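Local atomic coordinates of peptide amidase (Stenotrophomonas maltophilia, PDB entry 1M22), a protein that probably hydrolyses amide bonds, as an amidase-signature enzyme acting on peptide amides. Residues T324-E335 and A374-Y385. Numbering follows the deposited sequence.
Sequences TLLLYEFKAGLE and ADATAGLADPAY
The Tyr328 ring is held between Thr377 and Tyr385, a CH-pi contact on each face: Thr377 CB lies 3.7 Å from the centroid and 6° off the ring normal, and Tyr385 CB sits over the opposite face. The two tyrosine rings, planes 22° apart, are slid past each other and barely overlap, so the Tyr385 contact with this face is made mainly by its CB. Gly379 O approaches the ring edge, 3.2 Å from Tyr328 CD2. At the phenol end, Tyr328 OH lies 3.0 Å from Asp382 OD2 in a weak hydrogen bond and also meets a water held by Ala378 N.

Tyr385 OH donates to Glu329 OE2 at 2.6 Å, on the anti side of a carboxylate steeply inclined to the ring; Ser218 OG bonds Glu329 OE1 and Ser220 OG bonds Glu329 OE2. Fully extended, with CG anti to the backbone N (chi1 -179°), Lys331 runs past Ala374 O to place NZ 2.8 Å from Asp375 O; its salt bridge to Asp375 OD1 is long. Thr377 OG1 donates to Ala374 O at 2.7 Å, which sets the hydroxyl direction, and accepts from a water that also donates to Tyr328 O, linking the threonine to the helix backbone.

Asp382 N-caps helix 383-407 by accepting from Ala384 N. The arrangement is a helix-loop-helix connection, 369-375 to 383-407, whose loop, with a type I turn at Gly379-Asp382, packs along helix 319-340 at the periphery of the amidase fold.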
loop_
_atom_site.group_PDB
_atom_site.type_symbol
_atom_site.label_atom_id
_atom_site.label_comp_id
_atom_site.label_asym_id
_atom_site.label_seq_id
_atom_site.Cartn_x
_atom_site.Cartn_y
_atom_site.Cartn_z
ATOM N N THR A 324 21.571 1.211 4.447
ATOM C CA THR A 324 22.527 1.871 3.576
ATOM C C THR A 324 21.969 2.176 2.188
ATOM O O THR A 324 22.049 3.311 1.719
ATOM C CB THR A 324 23.801 1.016 3.417
ATOM O OG1 THR A 324 24.447 0.887 4.690
ATOM C CG2 THR A 324 24.759 1.656 2.427
ATOM N N LEU A 325 21.390 1.177 1.530
ATOM C CA LEU A 325 20.879 1.410 0.185
ATOM C C LEU A 325 19.746 2.436 0.156
ATOM O O LEU A 325 19.648 3.220 -0.785
ATOM C CB LEU A 325 20.449 0.084 -0.465
ATOM C CG LEU A 325 19.141 -0.598 -0.070
ATOM C CD1 LEU A 325 17.996 -0.036 -0.907
ATOM C CD2 LEU A 325 19.267 -2.094 -0.310
ATOM N N LEU A 326 18.905 2.447 1.186
ATOM C CA LEU A 326 17.805 3.406 1.233
ATOM C C LEU A 326 18.308 4.847 1.325
ATOM O O LEU A 326 17.773 5.734 0.667
ATOM C CB LEU A 326 16.876 3.108 2.415
ATOM C CG LEU A 326 16.092 1.793 2.363
ATOM C CD1 LEU A 326 15.209 1.677 3.596
ATOM C CD2 LEU A 326 15.248 1.743 1.103
ATOM N N LEU A 327 19.333 5.078 2.140
ATOM C CA LEU A 327 19.883 6.421 2.287
ATOM C C LEU A 327 20.440 6.934 0.962
ATOM O O LEU A 327 20.148 8.055 0.553
ATOM C CB LEU A 327 20.980 6.430 3.357
ATOM C CG LEU A 327 20.514 6.227 4.802
ATOM C CD1 LEU A 327 21.712 5.953 5.697
ATOM C CD2 LEU A 327 19.757 7.458 5.276
ATOM N N TYR A 328 21.232 6.107 0.288
ATOM C CA TYR A 328 21.814 6.504 -0.987
ATOM C C TYR A 328 20.765 6.715 -2.070
ATOM O O TYR A 328 20.789 7.712 -2.790
ATOM C CB TYR A 328 22.813 5.451 -1.478
ATOM C CG TYR A 328 24.182 5.525 -0.839
ATOM C CD1 TYR A 328 24.394 5.070 0.460
ATOM C CD2 TYR A 328 25.271 6.033 -1.546
ATOM C CE1 TYR A 328 25.663 5.114 1.042
ATOM C CE2 TYR A 328 26.542 6.083 -0.975
ATOM C CZ TYR A 328 26.728 5.621 0.316
ATOM O OH TYR A 328 27.984 5.654 0.883
ATOM N N GLU A 329 19.838 5.771 -2.186
ATOM C CA GLU A 329 18.816 5.873 -3.212
ATOM C C GLU A 329 17.823 6.998 -2.954
ATOM O O GLU A 329 17.294 7.585 -3.896
ATOM C CB GLU A 329 18.107 4.524 -3.370
ATOM C CG GLU A 329 19.051 3.438 -3.886
ATOM C CD GLU A 329 18.366 2.122 -4.185
ATOM O OE1 GLU A 329 17.116 2.062 -4.126
ATOM O OE2 GLU A 329 19.081 1.142 -4.489
ATOM N N PHE A 330 17.577 7.316 -1.687
ATOM C CA PHE A 330 16.649 8.394 -1.362
ATOM C C PHE A 330 17.190 9.734 -1.861
ATOM O O PHE A 330 16.470 10.500 -2.496
ATOM C CB PHE A 330 16.405 8.465 0.150
ATOM C CG PHE A 330 15.535 9.621 0.574
ATOM C CD1 PHE A 330 14.187 9.671 0.223
ATOM C CD2 PHE A 330 16.073 10.672 1.311
ATOM C CE1 PHE A 330 13.389 10.752 0.600
ATOM C CE2 PHE A 330 15.287 11.757 1.694
ATOM C CZ PHE A 330 13.943 11.799 1.338
ATOM N N LYS A 331 18.459 10.022 -1.586
ATOM C CA LYS A 331 19.013 11.287 -2.050
ATOM C C LYS A 331 18.998 11.353 -3.573
ATOM O O LYS A 331 18.523 12.328 -4.156
ATOM C CB LYS A 331 20.445 11.490 -1.554
ATOM C CG LYS A 331 21.025 12.822 -2.009
ATOM C CD LYS A 331 22.461 13.015 -1.557
ATOM C CE LYS A 331 22.969 14.386 -1.970
ATOM N NZ LYS A 331 24.362 14.622 -1.499
ATOM N N ALA A 332 19.514 10.313 -4.216
ATOM C CA ALA A 332 19.564 10.278 -5.671
ATOM C C ALA A 332 18.175 10.363 -6.297
ATOM O O ALA A 332 17.940 11.170 -7.198
ATOM C CB ALA A 332 20.270 9.011 -6.137
ATOM N N GLY A 333 17.256 9.534 -5.809
ATOM C CA GLY A 333 15.908 9.519 -6.347
ATOM C C GLY A 333 15.103 10.780 -6.101
ATOM O O GLY A 333 14.424 11.275 -7.007
ATOM N N LEU A 334 15.166 11.306 -4.882
ATOM C CA LEU A 334 14.412 12.510 -4.562
ATOM C C LEU A 334 14.879 13.696 -5.395
ATOM O O LEU A 334 14.062 14.454 -5.922
ATOM C CB LEU A 334 14.532 12.851 -3.072
ATOM C CG LEU A 334 13.679 14.050 -2.647
ATOM C CD1 LEU A 334 12.199 13.716 -2.809
ATOM C CD2 LEU A 334 13.987 14.412 -1.202
ATOM N N GLU A 335 16.191 13.861 -5.526
ATOM C CA GLU A 335 16.696 14.979 -6.305
ATOM C C GLU A 335 16.350 14.808 -7.784
ATOM O O GLU A 335 16.051 15.786 -8.465
ATOM C CB GLU A 335 18.204 15.147 -6.072
ATOM C CG GLU A 335 18.533 15.325 -4.585
ATOM C CD GLU A 335 19.898 15.936 -4.319
ATOM O OE1 GLU A 335 20.864 15.589 -5.029
ATOM O OE2 GLU A 335 20.002 16.754 -3.380
ATOM N N ALA A 374 20.956 11.009 4.743
ATOM C CA ALA A 374 20.894 10.747 3.311
ATOM C C ALA A 374 21.638 11.810 2.501
ATOM O O ALA A 374 22.304 11.501 1.515
ATOM C CB ALA A 374 19.437 10.670 2.855
ATOM N N ASP A 375 21.539 13.066 2.925
ATOM C CA ASP A 375 22.199 14.142 2.197
ATOM C C ASP A 375 23.720 14.020 2.194
ATOM O O ASP A 375 24.384 14.529 1.289
ATOM C CB ASP A 375 21.795 15.500 2.774
ATOM C CG ASP A 375 22.173 16.649 1.864
ATOM O OD1 ASP A 375 21.823 16.588 0.667
ATOM O OD2 ASP A 375 22.814 17.611 2.341
ATOM N N ALA A 376 24.263 13.332 3.192
ATOM C CA ALA A 376 25.707 13.161 3.308
ATOM C C ALA A 376 26.263 11.967 2.536
ATOM O O ALA A 376 27.470 11.734 2.548
ATOM C CB ALA A 376 26.097 13.054 4.781
ATOM N N THR A 377 25.397 11.205 1.871
ATOM C CA THR A 377 25.874 10.056 1.106
ATOM C C THR A 377 26.603 10.536 -0.146
ATOM O O THR A 377 26.211 11.524 -0.767
ATOM C CB THR A 377 24.717 9.101 0.716
ATOM O OG1 THR A 377 23.727 9.809 -0.043
ATOM C CG2 THR A 377 24.080 8.513 1.964
ATOM N N ALA A 378 27.669 9.830 -0.507
ATOM C CA ALA A 378 28.491 10.189 -1.659
ATOM C C ALA A 378 27.770 10.108 -2.998
ATOM O O ALA A 378 27.723 11.082 -3.749
ATOM C CB ALA A 378 29.741 9.317 -1.691
ATOM N N GLY A 379 27.215 8.940 -3.297
ATOM C CA GLY A 379 26.521 8.757 -4.557
ATOM C C GLY A 379 26.385 7.288 -4.894
ATOM O O GLY A 379 26.931 6.432 -4.200
ATOM N N LEU A 380 25.677 6.993 -5.978
ATOM C CA LEU A 380 25.440 5.613 -6.383
ATOM C C LEU A 380 26.656 4.849 -6.910
ATOM O O LEU A 380 26.572 3.647 -7.159
ATOM C CB LEU A 380 24.309 5.574 -7.413
ATOM C CG LEU A 380 23.000 6.221 -6.942
ATOM C CD1 LEU A 380 21.948 6.100 -8.024
ATOM C CD2 LEU A 380 22.517 5.550 -5.664
ATOM N N ALA A 381 27.783 5.537 -7.072
ATOM C CA ALA A 381 28.998 4.893 -7.560
ATOM C C ALA A 381 29.859 4.396 -6.401
ATOM O O ALA A 381 30.859 3.707 -6.607
ATOM C CB ALA A 381 29.797 5.865 -8.426
ATOM N N ASP A 382 29.460 4.747 -5.182
ATOM C CA ASP A 382 30.186 4.343 -3.984
ATOM C C ASP A 382 30.170 2.822 -3.844
ATOM O O ASP A 382 29.106 2.204 -3.815
ATOM C CB ASP A 382 29.543 4.974 -2.748
ATOM C CG ASP A 382 30.405 4.845 -1.510
ATOM O OD1 ASP A 382 30.968 3.754 -1.283
ATOM O OD2 ASP A 382 30.515 5.836 -0.759
ATOM N N PRO A 383 31.356 2.197 -3.750
ATOM C CA PRO A 383 31.458 0.742 -3.612
ATOM C C PRO A 383 30.636 0.185 -2.450
ATOM O O PRO A 383 30.057 -0.895 -2.555
ATOM C CB PRO A 383 32.957 0.522 -3.418
ATOM C CG PRO A 383 33.554 1.625 -4.235
ATOM C CD PRO A 383 32.695 2.807 -3.854
ATOM N N ALA A 384 30.592 0.924 -1.346
ATOM C CA ALA A 384 29.842 0.497 -0.169
ATOM C C ALA A 384 28.353 0.386 -0.482
ATOM O O ALA A 384 27.672 -0.520 0.002
ATOM C CB ALA A 384 30.064 1.475 0.978
ATOM N N TYR A 385 27.846 1.318 -1.281
ATOM C CA TYR A 385 26.437 1.295 -1.655
ATOM C C TYR A 385 26.181 0.118 -2.587
ATOM O O TYR A 385 25.227 -0.638 -2.399
ATOM C CB TYR A 385 26.035 2.594 -2.360
ATOM C CG TYR A 385 24.785 2.439 -3.197
ATOM C CD1 TYR A 385 23.540 2.234 -2.601
ATOM C CD2 TYR A 385 24.861 2.424 -4.588
ATOM C CE1 TYR A 385 22.400 2.009 -3.376
ATOM C CE2 TYR A 385 23.734 2.198 -5.369
ATOM C CZ TYR A 385 22.506 1.990 -4.758
ATOM O OH TYR A 385 21.404 1.745 -5.543
HETATM O O HOH W 1 23.150 9.307 -2.809
HETATM O O HOH W 2 28.812 8.064 0.972
HETATM O O HOH W 3 25.330 12.705 -3.730
HETATM O O HOH W 4 21.380 18.128 -1.376
#